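Local coordinates for glutathione S-transferase (Pseudomonas fluorescens, PDB 3M3M), which binds glutathione and, like other members of its family, probably catalyses its conjugation to electrophilic substrates, at residues K19-L22 / N23-G26; S103-P106 / Y107-A111; G175-L178 / S179-P182; P182-Q185 / A186-R190. One frame throughout, in Å; residues are numbered along the deposited sequence.

The four contacts follow one another along the chain and fall into two domains. Contact 1 lies on helix 13-24 of the N-terminal thioredoxin-like domain, while contacts 2, 3 and 4 belong to the all-helical C-terminal domain. Contact 1 stands about 24 Å, centre to centre, from contact 2, on the other side of the chain's centre. Contact 2 occupies helix 87-117 beside the bound glutathione, and Phe176 of contact 3 packs on its Ile108 and Ala111. Contacts 3 and 4 have centres about 11 Å apart and share Pro182, where the loop passes into helix 182-192. Contact 2 lies nearest the glutathione of those in its domain, while contacts 3 and 4 lie farther from the chain's centre.

Contact 1 (K19-L22 / N23-G26)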
ATOM      1  N   LYS A  19       8.459  -2.071   1.872  1.00  8.34           N
ATOM      2  CA  LYS A  19       9.336  -3.270   1.566  1.00  9.99           C
ATOM      3  C   LYS A  19       9.513  -3.345   0.041  1.00 10.15           C
ATOM      4  O   LYS A  19      10.633  -3.522  -0.482  1.00 10.01           O
ATOM      5  CB  LYS A  19       8.651  -4.556   2.083  1.00 11.12           C
ATOM      6  CG  LYS A  19       9.534  -5.809   1.734  1.00 11.88           C
ATOM      7  CD  LYS A  19       8.746  -7.109   1.969  1.00 10.71           C
ATOM      8  CE  LYS A  19       9.638  -8.328   1.486  1.00 11.24           C
ATOM      9  NZ  LYS A  19       8.907  -9.633   1.808  1.00 12.91           N
ATOM     10  N   LEU A  20       8.382  -3.300  -0.678  1.00  7.50           N
ATOM     11  CA  LEU A  20       8.484  -3.402  -2.159  1.00  8.34           C
ATOM     12  C   LEU A  20       9.336  -2.286  -2.777  1.00  9.19           C
ATOM     13  O   LEU A  20      10.256  -2.542  -3.583  1.00  8.62           O
ATOM     14  CB  LEU A  20       7.042  -3.320  -2.751  1.00  6.93           C
ATOM     15  CG  LEU A  20       6.946  -3.479  -4.295  1.00  6.42           C
ATOM     16  CD1 LEU A  20       7.821  -4.758  -4.880  1.00  8.98           C
ATOM     17  CD2 LEU A  20       5.418  -3.659  -4.633  1.00  6.29           C
HETATM   18  N   MSE A  21       9.058  -1.034  -2.359  1.00  7.13           N
HETATM   19  CA  MSE A  21       9.866   0.096  -2.915  1.00  8.09           C
HETATM   20  C   MSE A  21      11.381  -0.001  -2.621  1.00  7.78           C
HETATM   21  O   MSE A  21      12.190   0.183  -3.547  1.00  7.80           O
HETATM   22  CB  MSE A  21       9.324   1.379  -2.331  1.00  6.19           C
HETATM   23  CG  MSE A  21      10.013   2.677  -2.781  1.00 10.06           C
HETATM   24 SE   MSE A  21       9.320   3.213  -4.580  1.00 23.89          SE
HETATM   25  CE  MSE A  21      10.377   2.075  -5.807  1.00 13.71           C
ATOM     26  N   LEU A  22      11.730  -0.352  -1.385  1.00  7.32           N
ATOM     27  CA  LEU A  22      13.137  -0.508  -1.047  1.00  8.59           C
ATOM     28  C   LEU A  22      13.814  -1.584  -1.922  1.00  9.38           C
ATOM     29  O   LEU A  22      14.968  -1.365  -2.427  1.00  9.67           O
ATOM     30  CB  LEU A  22      13.309  -0.782   0.469  1.00  9.13           C
ATOM     31  CG  LEU A  22      12.948   0.442   1.360  1.00  8.38           C
ATOM     32  CD1 LEU A  22      12.725  -0.126   2.766  1.00 11.23           C
ATOM     33  CD2 LEU A  22      14.113   1.450   1.312  1.00  9.79           C
ATOM     34  N   ASN A  23      13.148  -2.723  -2.079  1.00  9.31           N
ATOM     35  CA  ASN A  23      13.730  -3.807  -2.932  1.00  9.65           C
ATOM     36  C   ASN A  23      13.780  -3.434  -4.415  1.00 10.48           C
ATOM     37  O   ASN A  23      14.760  -3.707  -5.093  1.00 10.51           O
ATOM     38  CB  ASN A  23      12.998  -5.158  -2.697  1.00  8.55           C
ATOM     39  CG  ASN A  23      13.393  -5.743  -1.365  1.00 12.52           C
ATOM     40  OD1 ASN A  23      14.406  -6.489  -1.300  1.00 13.00           O
ATOM     41  ND2 ASN A  23      12.726  -5.359  -0.292  1.00 10.58           N
ATOM     42  N   LEU A  24      12.751  -2.760  -4.923  1.00 10.81           N
ATOM     43  CA  LEU A  24      12.742  -2.410  -6.355  1.00 10.53           C
ATOM     44  C   LEU A  24      13.948  -1.461  -6.622  1.00 11.08           C
ATOM     45  O   LEU A  24      14.552  -1.570  -7.681  1.00 11.06           O
ATOM     46  CB  LEU A  24      11.469  -1.621  -6.727  1.00  9.28           C
ATOM     47  CG  LEU A  24      10.293  -2.550  -6.866  1.00  8.84           C
ATOM     48  CD1 LEU A  24       8.978  -1.615  -6.904  1.00  8.51           C
ATOM     49  CD2 LEU A  24      10.376  -3.472  -8.178  1.00  8.14           C
ATOM     50  N   LEU A  25      14.304  -0.628  -5.647  1.00 10.23           N
ATOM     51  CA  LEU A  25      15.403   0.314  -5.811  1.00 10.26           C
ATOM     52  C   LEU A  25      16.775  -0.161  -5.285  1.00 10.89           C
ATOM     53  O   LEU A  25      17.769   0.624  -5.357  1.00 12.12           O
ATOM     54  CB  LEU A  25      15.080   1.679  -5.140  1.00 10.35           C
ATOM     55  CG  LEU A  25      14.065   2.420  -6.024  1.00 12.64           C
ATOM     56  CD1 LEU A  25      13.357   3.506  -5.169  1.00 18.88           C
ATOM     57  CD2 LEU A  25      14.633   2.986  -7.344  1.00 16.46           C
ATOM     58  N   GLY A  26      16.836  -1.418  -4.795  1.00 11.29           N
ATOM     59  CA  GLY A  26      18.093  -1.954  -4.347  1.00 10.24           C
ATOM     60  C   GLY A  26      18.622  -1.258  -3.118  1.00 12.73           C
ATOM     61  O   GLY A  26      19.870  -1.135  -2.954  1.00 13.81           O
TER
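Asn23 folds back on Lys19, one helical turn earlier. Its CB already lies 3.6 Å from Lys19 O, and with CG beside its own backbone N (chi1 -74°) the amide is turned toward that carbonyl, CG itself lying 3.7 Å from Lys19 O. ND2 at the tip donates to Lys19 O at 2.8 Å, in a nearly straight bond (172°) that lies in the plane of the amide. The backbone N of Asn23 reaches the same oxygen from the opposite face of its plane, so two donors grip one acceptor. A second partner of ND2, Tyr29 OH, lies on strand 29-33, and the extended Lys19 chain passes ND2 with its CG on the way to a salt bridge with Asp202 and a bond to Pro199 O. This is the C-terminal end of helix 13-24, the crossover helix of a beta-alpha-beta unit in the thioredoxin-like domain. It ends in a Schellman motif at Gly26, whose phi of 67° is easily adopted by a residue without a side chain. Leucines and a methionine (present as selenomethionine) suit this mostly buried apolar flank: Leu20 CG meets Leu24 CD1 at 3.8 Å, and the bent chain of Met21 presses its CE on Leu25 CD1 at 3.4 Å, tighter than usual carbon contact. Leu73 and Leu76 of helix 69-77 and Ile162 of helix 159-168 also pack against Met21.

Contact 2 (S103-P106 / Y107-A111); sequences SHEP and YIAVA
A proline kink in the long helix 87-117 of the C-terminal GST domain shapes this local contact, which joins residues about one turn apart. Pro106 has no N-H to give, and the bonding around it is rearranged: Tyr107 N turns to His104 O at 2.9 Å, standing above the carbonyl plane, while Ile108 N takes the same oxygen almost straight on. Ser103 O instead meets the edge of the Tyr107 ring, 3.2 Å from CD2 and near the ring plane. One face of that ring is covered by Pro106 CB in a CH-pi contact, 4.2 Å from the centroid, and Leu131 of helix 125-146 packs on the same tyrosine. An alanine in place of Tyr107 would probably leave Pro106 CB without its aromatic face and open a gap toward Leu131. The short side chain of Ala109 fits beneath the bent Glu105, its CB 3.5 Å from Glu105 CD; the glutamate approaches the bound glutathione, and Tyr167, a glutathione-binding residue, packs on both. Where Leu164 of helix 159-168 and Met142 of helix 125-146 pack on His104, Ile108 CG1 sits over its ring, 3.7 Å from the centroid and 11° off the normal.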
ATOM      1  N   SER A 103     -10.479   6.441  -0.791  1.00  8.52           N
ATOM      2  CA  SER A 103     -11.541   5.689  -1.461  1.00  8.67           C
ATOM      3  C   SER A 103     -11.336   4.187  -1.508  1.00  9.70           C
ATOM      4  O   SER A 103     -12.230   3.496  -1.932  1.00 10.70           O
ATOM      5  CB  SER A 103     -11.691   6.226  -2.920  1.00  9.35           C
ATOM      6  OG  SER A 103     -12.267   7.571  -2.848  1.00  9.12           O
ATOM      7  N   HIS A 104     -10.162   3.674  -1.180  1.00  6.40           N
ATOM      8  CA  HIS A 104      -9.789   2.277  -1.414  1.00  7.52           C
ATOM      9  C   HIS A 104      -9.313   1.604  -0.096  1.00  7.45           C
ATOM     10  O   HIS A 104      -9.977   0.753   0.420  1.00  9.40           O
ATOM     11  CB  HIS A 104      -8.680   2.273  -2.468  1.00  7.13           C
ATOM     12  CG  HIS A 104      -8.149   0.935  -2.859  1.00  9.98           C
ATOM     13  ND1 HIS A 104      -7.104   0.333  -2.200  1.00 10.58           N
ATOM     14  CD2 HIS A 104      -8.467   0.124  -3.883  1.00  7.41           C
ATOM     15  CE1 HIS A 104      -6.826  -0.810  -2.785  1.00  9.52           C
ATOM     16  NE2 HIS A 104      -7.649  -0.970  -3.795  1.00 10.93           N
ATOM     17  N   GLU A 105      -8.194   2.094   0.441  1.00  8.25           N
ATOM     18  CA  GLU A 105      -7.649   1.495   1.666  1.00  6.78           C
ATOM     19  C   GLU A 105      -8.723   1.266   2.809  1.00  8.20           C
ATOM     20  O   GLU A 105      -8.827   0.168   3.363  1.00  9.20           O
ATOM     21  CB  GLU A 105      -6.360   2.274   2.144  1.00  7.41           C
ATOM     22  CG  GLU A 105      -5.438   1.457   3.037  1.00  6.84           C
ATOM     23  CD  GLU A 105      -5.773   1.495   4.486  1.00 12.04           C
ATOM     24  OE1 GLU A 105      -6.914   1.946   4.870  1.00  9.79           O
ATOM     25  OE2 GLU A 105      -4.915   1.026   5.320  1.00 13.54           O
ATOM     26  N   PRO A 106      -9.568   2.281   3.154  1.00  7.32           N
ATOM     27  CA  PRO A 106     -10.470   2.042   4.288  1.00  8.01           C
ATOM     28  C   PRO A 106     -11.492   0.961   4.025  1.00 11.21           C
ATOM     29  O   PRO A 106     -12.150   0.540   5.005  1.00 11.88           O
ATOM     30  CB  PRO A 106     -11.244   3.370   4.378  1.00  8.14           C
ATOM     31  CG  PRO A 106     -10.250   4.437   3.841  1.00  9.65           C
ATOM     32  CD  PRO A 106      -9.672   3.668   2.662  1.00  8.12           C
ATOM     33  N   TYR A 107     -11.662   0.529   2.779  1.00  9.50           N
ATOM     34  CA  TYR A 107     -12.655  -0.546   2.476  1.00  9.67           C
ATOM     35  C   TYR A 107     -11.910  -1.872   2.258  1.00  9.30           C
ATOM     36  O   TYR A 107     -12.263  -2.872   2.824  1.00 11.78           O
ATOM     37  CB  TYR A 107     -13.500  -0.165   1.230  1.00  9.64           C
ATOM     38  CG  TYR A 107     -14.040   1.262   1.473  1.00  8.94           C
ATOM     39  CD1 TYR A 107     -14.764   1.522   2.606  1.00 10.43           C
ATOM     40  CD2 TYR A 107     -13.671   2.332   0.665  1.00 10.92           C
ATOM     41  CE1 TYR A 107     -15.257   2.819   2.932  1.00 14.63           C
ATOM     42  CE2 TYR A 107     -14.109   3.640   0.977  1.00 10.71           C
ATOM     43  CZ  TYR A 107     -14.895   3.865   2.124  1.00 13.22           C
ATOM     44  OH  TYR A 107     -15.361   5.142   2.498  1.00 13.68           O
ATOM     45  N   ILE A 108     -10.861  -1.862   1.413  1.00  8.90           N
ATOM     46  CA  ILE A 108     -10.128  -3.095   1.083  1.00 10.06           C
ATOM     47  C   ILE A 108      -9.361  -3.525   2.307  1.00 10.26           C
ATOM     48  O   ILE A 108      -9.501  -4.668   2.710  1.00 11.75           O
ATOM     49  CB  ILE A 108      -9.208  -2.979  -0.146  1.00 10.53           C
ATOM     50  CG1 ILE A 108      -9.981  -2.360  -1.370  1.00 13.47           C
ATOM     51  CG2 ILE A 108      -8.455  -4.323  -0.390  1.00 10.73           C
ATOM     52  CD1 ILE A 108     -11.098  -3.223  -1.931  1.00 13.43           C
ATOM     53  N   ALA A 109      -8.620  -2.632   2.934  1.00  9.91           N
ATOM     54  CA  ALA A 109      -7.768  -3.044   4.059  1.00 10.73           C
ATOM     55  C   ALA A 109      -8.626  -3.440   5.271  1.00 10.77           C
ATOM     56  O   ALA A 109      -8.296  -4.413   5.950  1.00 12.32           O
ATOM     57  CB  ALA A 109      -6.780  -1.903   4.507  1.00 10.77           C
ATOM     58  N   VAL A 110      -9.689  -2.677   5.554  1.00 10.71           N
ATOM     59  CA  VAL A 110     -10.486  -2.965   6.746  1.00 10.96           C
ATOM     60  C   VAL A 110     -11.317  -4.257   6.550  1.00 10.58           C
ATOM     61  O   VAL A 110     -11.475  -5.049   7.498  1.00 11.88           O
ATOM     62  CB  VAL A 110     -11.338  -1.720   7.167  1.00 12.97           C
ATOM     63  CG1 VAL A 110     -12.156  -1.968   8.468  1.00 12.66           C
ATOM     64  CG2 VAL A 110     -10.385  -0.545   7.461  1.00 12.52           C
ATOM     65  N   ALA A 111     -11.826  -4.484   5.334  1.00 10.40           N
ATOM     66  CA  ALA A 111     -12.554  -5.785   5.105  1.00  9.88           C
ATOM     67  C   ALA A 111     -11.593  -6.946   5.353  1.00 11.62           C
ATOM     68  O   ALA A 111     -11.956  -8.000   5.932  1.00 11.55           O
ATOM     69  CB  ALA A 111     -13.074  -5.843   3.661  1.00 10.66           C
TER

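Contact 3 (G175-L178 / S179-P182); sequences GFDL and SRYP
Asp177 and Ser179 are brought together by two torsions: the aspartate swings CG opposite its backbone N (chi1 178°), and the serine holds OG in the crowded position between its backbone N and carbonyl carbon (chi1 71°). OG then donates to Asp177 OD1 at 2.6 Å on the syn side, tilted 30° out of the carboxylate plane. Ser179 N comes to the same oxygen from above that plane, on the same face, at 3.0 Å, so one carboxylate oxygen receives both the hydroxyl and the amide of a single residue. The side-chain oxygen OD1 accepting from the amide two residues on makes this an Asx turn, and it leads into a short 3-10 segment within the loop that connects helix 159-168 to helix 182-192. Arg180 N closes on Asp177 O at 3.3 Å and Tyr181 N on Leu178 O at 2.9 Å. With an alanine for Asp177, Ser179 N and OG would lose their shared acceptor and the turn would probably be less firmly set. Arg180 crosses the aspartate at about a right angle, its NE 4.0 Å from OD2, beyond salt-bridge range, although the opposite charges may still attract. Tyr181, at the N-cap position of helix 182-192, suits the buried side: its ring edge faces Asp177 O, with CD2 3.7 Å away, and its OH bonds Asp140 of helix 125-146.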
ATOM      1  N   GLY A 175     -12.455 -10.835   1.039  1.00 13.61           N
ATOM      2  CA  GLY A 175     -13.677 -11.323   0.384  1.00 14.55           C
ATOM      3  C   GLY A 175     -14.058 -10.675  -0.926  1.00 15.60           C
ATOM      4  O   GLY A 175     -15.129 -10.958  -1.479  1.00 16.72           O
ATOM      5  N   PHE A 176     -13.215  -9.812  -1.462  1.00 13.14           N
ATOM      6  CA  PHE A 176     -13.394  -9.336  -2.840  1.00 12.79           C
ATOM      7  C   PHE A 176     -13.017 -10.340  -3.910  1.00 13.81           C
ATOM      8  O   PHE A 176     -11.949 -10.976  -3.872  1.00 15.11           O
ATOM      9  CB  PHE A 176     -12.604  -7.995  -3.090  1.00 11.94           C
ATOM     10  CG  PHE A 176     -12.994  -6.917  -2.122  1.00 11.82           C
ATOM     11  CD1 PHE A 176     -14.057  -6.004  -2.454  1.00 11.33           C
ATOM     12  CD2 PHE A 176     -12.319  -6.765  -0.881  1.00  8.13           C
ATOM     13  CE1 PHE A 176     -14.438  -4.965  -1.507  1.00  9.20           C
ATOM     14  CE2 PHE A 176     -12.749  -5.737   0.055  1.00  8.41           C
ATOM     15  CZ  PHE A 176     -13.799  -4.864  -0.266  1.00 10.56           C
ATOM     16  N   ASP A 177     -13.886 -10.440  -4.921  1.00 14.51           N
ATOM     17  CA  ASP A 177     -13.673 -11.434  -5.954  1.00 15.05           C
ATOM     18  C   ASP A 177     -13.043 -10.757  -7.149  1.00 15.64           C
ATOM     19  O   ASP A 177     -13.729 -10.069  -7.962  1.00 14.66           O
ATOM     20  CB  ASP A 177     -15.038 -12.033  -6.318  1.00 16.95           C
ATOM     21  CG  ASP A 177     -14.957 -13.055  -7.438  1.00 20.37           C
ATOM     22  OD1 ASP A 177     -13.865 -13.398  -7.979  1.00 19.00           O
ATOM     23  OD2 ASP A 177     -16.082 -13.563  -7.792  1.00 22.28           O
ATOM     24  N   LEU A 178     -11.720 -10.926  -7.281  1.00 13.60           N
ATOM     25  CA  LEU A 178     -11.028 -10.189  -8.327  1.00 14.43           C
ATOM     26  C   LEU A 178     -11.259 -10.824  -9.669  1.00 13.93           C
ATOM     27  O   LEU A 178     -10.810 -10.306 -10.653  1.00 14.36           O
ATOM     28  CB  LEU A 178      -9.482 -10.104  -8.064  1.00 15.58           C
ATOM     29  CG  LEU A 178      -9.210  -9.243  -6.766  1.00 18.61           C
ATOM     30  CD1 LEU A 178      -7.744  -9.223  -6.562  1.00 26.19           C
ATOM     31  CD2 LEU A 178      -9.726  -7.822  -6.913  1.00 21.98           C
ATOM     32  N   SER A 179     -11.920 -12.014  -9.722  1.00 16.08           N
ATOM     33  CA  SER A 179     -12.198 -12.583 -11.073  1.00 16.22           C
ATOM     34  C   SER A 179     -13.192 -11.704 -11.836  1.00 17.03           C
ATOM     35  O   SER A 179     -13.250 -11.790 -13.066  1.00 18.04           O
ATOM     36  CB  SER A 179     -12.755 -14.039 -11.033  1.00 16.92           C
ATOM     37  OG  SER A 179     -14.110 -14.032 -10.519  1.00 19.68           O
ATOM     38  N   ARG A 180     -13.921 -10.809 -11.136  1.00 15.48           N
ATOM     39  CA  ARG A 180     -14.763  -9.794 -11.749  1.00 15.56           C
ATOM     40  C   ARG A 180     -13.960  -8.648 -12.428  1.00 15.73           C
ATOM     41  O   ARG A 180     -14.544  -7.812 -13.186  1.00 14.30           O
ATOM     42  CB  ARG A 180     -15.645  -9.169 -10.663  1.00 16.22           C
ATOM     43  CG  ARG A 180     -16.486 -10.172  -9.869  1.00 19.80           C
ATOM     44  CD  ARG A 180     -17.391  -9.316  -9.018  1.00 23.80           C
ATOM     45  NE  ARG A 180     -18.158 -10.161  -8.139  1.00 23.97           N
ATOM     46  CZ  ARG A 180     -18.947  -9.694  -7.159  1.00 26.02           C
ATOM     47  NH1 ARG A 180     -19.053  -8.369  -6.921  1.00 21.53           N
ATOM     48  NH2 ARG A 180     -19.601 -10.572  -6.387  1.00 26.42           N
ATOM     49  N   TYR A 181     -12.638  -8.636 -12.201  1.00 13.79           N
ATOM     50  CA  TYR A 181     -11.761  -7.529 -12.623  1.00 13.00           C
ATOM     51  C   TYR A 181     -10.561  -8.034 -13.422  1.00 14.13           C
ATOM     52  O   TYR A 181      -9.390  -8.024 -12.970  1.00 13.47           O
ATOM     53  CB  TYR A 181     -11.268  -6.802 -11.323  1.00 12.24           C
ATOM     54  CG  TYR A 181     -12.448  -6.166 -10.611  1.00 10.52           C
ATOM     55  CD1 TYR A 181     -12.937  -4.926 -11.055  1.00 13.83           C
ATOM     56  CD2 TYR A 181     -13.082  -6.794  -9.541  1.00 13.57           C
ATOM     57  CE1 TYR A 181     -14.043  -4.328 -10.413  1.00 13.36           C
ATOM     58  CE2 TYR A 181     -14.257  -6.211  -8.908  1.00 15.53           C
ATOM     59  CZ  TYR A 181     -14.678  -4.928  -9.379  1.00 10.03           C
ATOM     60  OH  TYR A 181     -15.764  -4.382  -8.756  1.00 13.75           O
ATOM     61  N   PRO A 182     -10.795  -8.436 -14.684  1.00 14.31           N
ATOM     62  CA  PRO A 182      -9.635  -8.901 -15.431  1.00 11.17           C
ATOM     63  C   PRO A 182      -8.619  -7.877 -15.794  1.00 11.50           C
ATOM     64  O   PRO A 182      -7.379  -8.247 -16.029  1.00 13.06           O
ATOM     65  CB  PRO A 182     -10.244  -9.509 -16.757  1.00 13.05           C
ATOM     66  CG  PRO A 182     -11.669  -8.831 -16.795  1.00 14.49           C
ATOM     67  CD  PRO A 182     -12.087  -8.668 -15.378  1.00 12.96           C
TER

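Contact 4 (P182-Q185 / A186-R190)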
ATOM      1  N   PRO A 182     -10.795  -8.436 -14.684  1.00 14.31           N
ATOM      2  CA  PRO A 182      -9.635  -8.901 -15.431  1.00 11.17           C
ATOM      3  C   PRO A 182      -8.619  -7.877 -15.794  1.00 11.50           C
ATOM      4  O   PRO A 182      -7.379  -8.247 -16.029  1.00 13.06           O
ATOM      5  CB  PRO A 182     -10.244  -9.509 -16.757  1.00 13.05           C
ATOM      6  CG  PRO A 182     -11.669  -8.831 -16.795  1.00 14.49           C
ATOM      7  CD  PRO A 182     -12.087  -8.668 -15.378  1.00 12.96           C
ATOM      8  N   GLY A 183      -9.026  -6.599 -15.865  1.00  9.98           N
ATOM      9  CA  GLY A 183      -8.012  -5.604 -16.134  1.00 10.19           C
ATOM     10  C   GLY A 183      -7.108  -5.461 -14.889  1.00  9.79           C
ATOM     11  O   GLY A 183      -5.891  -5.282 -15.035  1.00 11.12           O
ATOM     12  N   ILE A 184      -7.726  -5.452 -13.704  1.00 10.85           N
ATOM     13  CA  ILE A 184      -6.884  -5.479 -12.425  1.00 10.57           C
ATOM     14  C   ILE A 184      -5.953  -6.703 -12.372  1.00 11.93           C
ATOM     15  O   ILE A 184      -4.765  -6.587 -12.114  1.00 10.90           O
ATOM     16  CB  ILE A 184      -7.719  -5.374 -11.194  1.00  9.48           C
ATOM     17  CG1 ILE A 184      -8.437  -3.981 -11.243  1.00 12.04           C
ATOM     18  CG2 ILE A 184      -6.834  -5.476  -9.873  1.00  9.52           C
ATOM     19  CD1 ILE A 184      -9.345  -3.710  -9.943  1.00 11.80           C
ATOM     20  N   GLN A 185      -6.500  -7.873 -12.700  1.00 12.49           N
ATOM     21  CA  GLN A 185      -5.670  -9.078 -12.644  1.00 13.36           C
ATOM     22  C   GLN A 185      -4.506  -8.964 -13.614  1.00 14.46           C
ATOM     23  O   GLN A 185      -3.370  -9.334 -13.264  1.00 14.55           O
ATOM     24  CB  GLN A 185      -6.553 -10.340 -12.878  1.00 14.33           C
ATOM     25  CG  GLN A 185      -7.586 -10.601 -11.862  1.00 15.72           C
ATOM     26  CD  GLN A 185      -8.407 -11.880 -12.262  1.00 18.27           C
ATOM     27  OE1 GLN A 185      -8.907 -11.974 -13.408  1.00 20.53           O
ATOM     28  NE2 GLN A 185      -8.595 -12.788 -11.304  1.00 21.21           N
ATOM     29  N   ALA A 186      -4.696  -8.427 -14.826  1.00 14.72           N
ATOM     30  CA  ALA A 186      -3.588  -8.366 -15.793  1.00 14.69           C
ATOM     31  C   ALA A 186      -2.554  -7.322 -15.335  1.00 15.82           C
ATOM     32  O   ALA A 186      -1.375  -7.449 -15.527  1.00 14.64           O
ATOM     33  CB  ALA A 186      -4.131  -7.992 -17.231  1.00 15.73           C
ATOM     34  N   TRP A 187      -3.048  -6.243 -14.695  1.00 13.00           N
ATOM     35  CA  TRP A 187      -2.115  -5.275 -14.091  1.00 12.11           C
ATOM     36  C   TRP A 187      -1.303  -5.877 -12.926  1.00 11.38           C
ATOM     37  O   TRP A 187      -0.060  -5.614 -12.797  1.00 13.39           O
ATOM     38  CB  TRP A 187      -2.957  -4.073 -13.649  1.00 11.14           C
ATOM     39  CG  TRP A 187      -2.294  -3.092 -12.709  1.00 10.63           C
ATOM     40  CD1 TRP A 187      -1.486  -2.054 -12.990  1.00  8.73           C
ATOM     41  CD2 TRP A 187      -2.558  -3.054 -11.297  1.00  9.73           C
ATOM     42  NE1 TRP A 187      -1.142  -1.365 -11.784  1.00 10.01           N
ATOM     43  CE2 TRP A 187      -1.840  -1.933 -10.755  1.00 10.04           C
ATOM     44  CE3 TRP A 187      -3.349  -3.867 -10.467  1.00  6.99           C
ATOM     45  CZ2 TRP A 187      -1.871  -1.591  -9.342  1.00  9.57           C
ATOM     46  CZ3 TRP A 187      -3.397  -3.537  -9.041  1.00 11.66           C
ATOM     47  CH2 TRP A 187      -2.656  -2.396  -8.530  1.00  7.26           C
HETATM   48  N   MSE A 188      -1.960  -6.681 -12.061  1.00 13.29           N
HETATM   49  CA  MSE A 188      -1.242  -7.311 -10.948  1.00 11.34           C
HETATM   50  C   MSE A 188      -0.127  -8.176 -11.607  1.00 14.08           C
HETATM   51  O   MSE A 188       0.971  -8.254 -11.097  1.00 13.60           O
HETATM   52  CB  MSE A 188      -2.136  -8.247 -10.183  1.00 14.13           C
HETATM   53  CG  MSE A 188      -2.979  -7.417  -9.255  1.00 12.95           C
HETATM   54 SE   MSE A 188      -4.423  -8.371  -8.344  1.00 28.65          SE
HETATM   55  CE  MSE A 188      -3.534 -10.075  -7.671  1.00 23.18           C
ATOM     56  N   GLN A 189      -0.502  -8.955 -12.626  1.00 12.57           N
ATOM     57  CA  GLN A 189       0.564  -9.676 -13.397  1.00 16.04           C
ATOM     58  C   GLN A 189       1.755  -8.871 -13.899  1.00 14.16           C
ATOM     59  O   GLN A 189       2.904  -9.310 -13.728  1.00 15.97           O
ATOM     60  CB  GLN A 189      -0.091 -10.483 -14.540  1.00 17.21           C
ATOM     61  CG  GLN A 189      -0.254 -11.845 -14.122  1.00 30.03           C
ATOM     62  CD  GLN A 189       1.077 -12.464 -14.356  1.00 41.87           C
ATOM     63  OE1 GLN A 189       1.803 -12.005 -15.275  1.00 51.57           O
ATOM     64  NE2 GLN A 189       1.461 -13.435 -13.540  1.00 44.99           N
ATOM     65  N   ARG A 190       1.532  -7.672 -14.450  1.00 11.74           N
ATOM     66  CA  ARG A 190       2.563  -6.778 -14.878  1.00 12.78           C
ATOM     67  C   ARG A 190       3.437  -6.281 -13.715  1.00 13.45           C
ATOM     68  O   ARG A 190       4.633  -6.236 -13.823  1.00 13.26           O
ATOM     69  CB  ARG A 190       2.004  -5.524 -15.614  1.00 11.75           C
ATOM     70  CG  ARG A 190       1.349  -5.944 -16.881  1.00 18.62           C
ATOM     71  CD  ARG A 190       1.285  -4.784 -17.879  1.00 29.14           C
ATOM     72  NE  ARG A 190       0.068  -4.222 -17.522  1.00 31.95           N
ATOM     73  CZ  ARG A 190      -1.157  -4.584 -17.898  1.00 31.62           C
ATOM     74  NH1 ARG A 190      -1.484  -5.489 -18.831  1.00 31.04           N
ATOM     75  NH2 ARG A 190      -2.097  -3.951 -17.304  1.00 15.71           N
TER
HETATM   76  O   HOH W   1      -4.870  -4.232 -17.394  1.00 13.15           O
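Ile184 and Trp187 lie side by side and point the same way from the first turns of helix 182-192, the branched aliphatic chain alongside the indole. Ile184 CG2 touches the six-membered ring at CE3, 3.9 Å away, and the same methyl meets Met188 SE (a selenomethionine) at 4.1 Å, so one branch serves two neighbours. Trp187 has CG anti to its backbone N (chi1 166°), which brings the ring edge back to Ile184 O: CE3 comes within 3.5 Å of that oxygen, near the indole plane. The same carbonyl accepts the helical bond from Met188 N at 2.8 Å.

Along the line of Gly183, Trp187 and Arg190, a water bridges two polar groups. It donates to Gly183 O at 2.8 Å and accepts from Arg190 NH2, also at 2.8 Å, lying at the edge of the guanidinium in its plane. Gly183 O thus holds the water as well as Trp187 N, while Ala186 O sits over one face of the guanidinium. NH2 has a further partner in Pro150 O.

Residue types fit their places: Pro182 opens the first turn, where no N-H is required of it, and the amides of Gly183 and Ile184 are taken up by the carboxylate of Glu143 from helix 125-146. Trp187 NE1 bonds Asp161 of helix 159-168, and the indole touches Met142 and Leu146 of helix 125-146 and Leu164 and Tyr165 of helix 159-168, joining helix 182-192 to both.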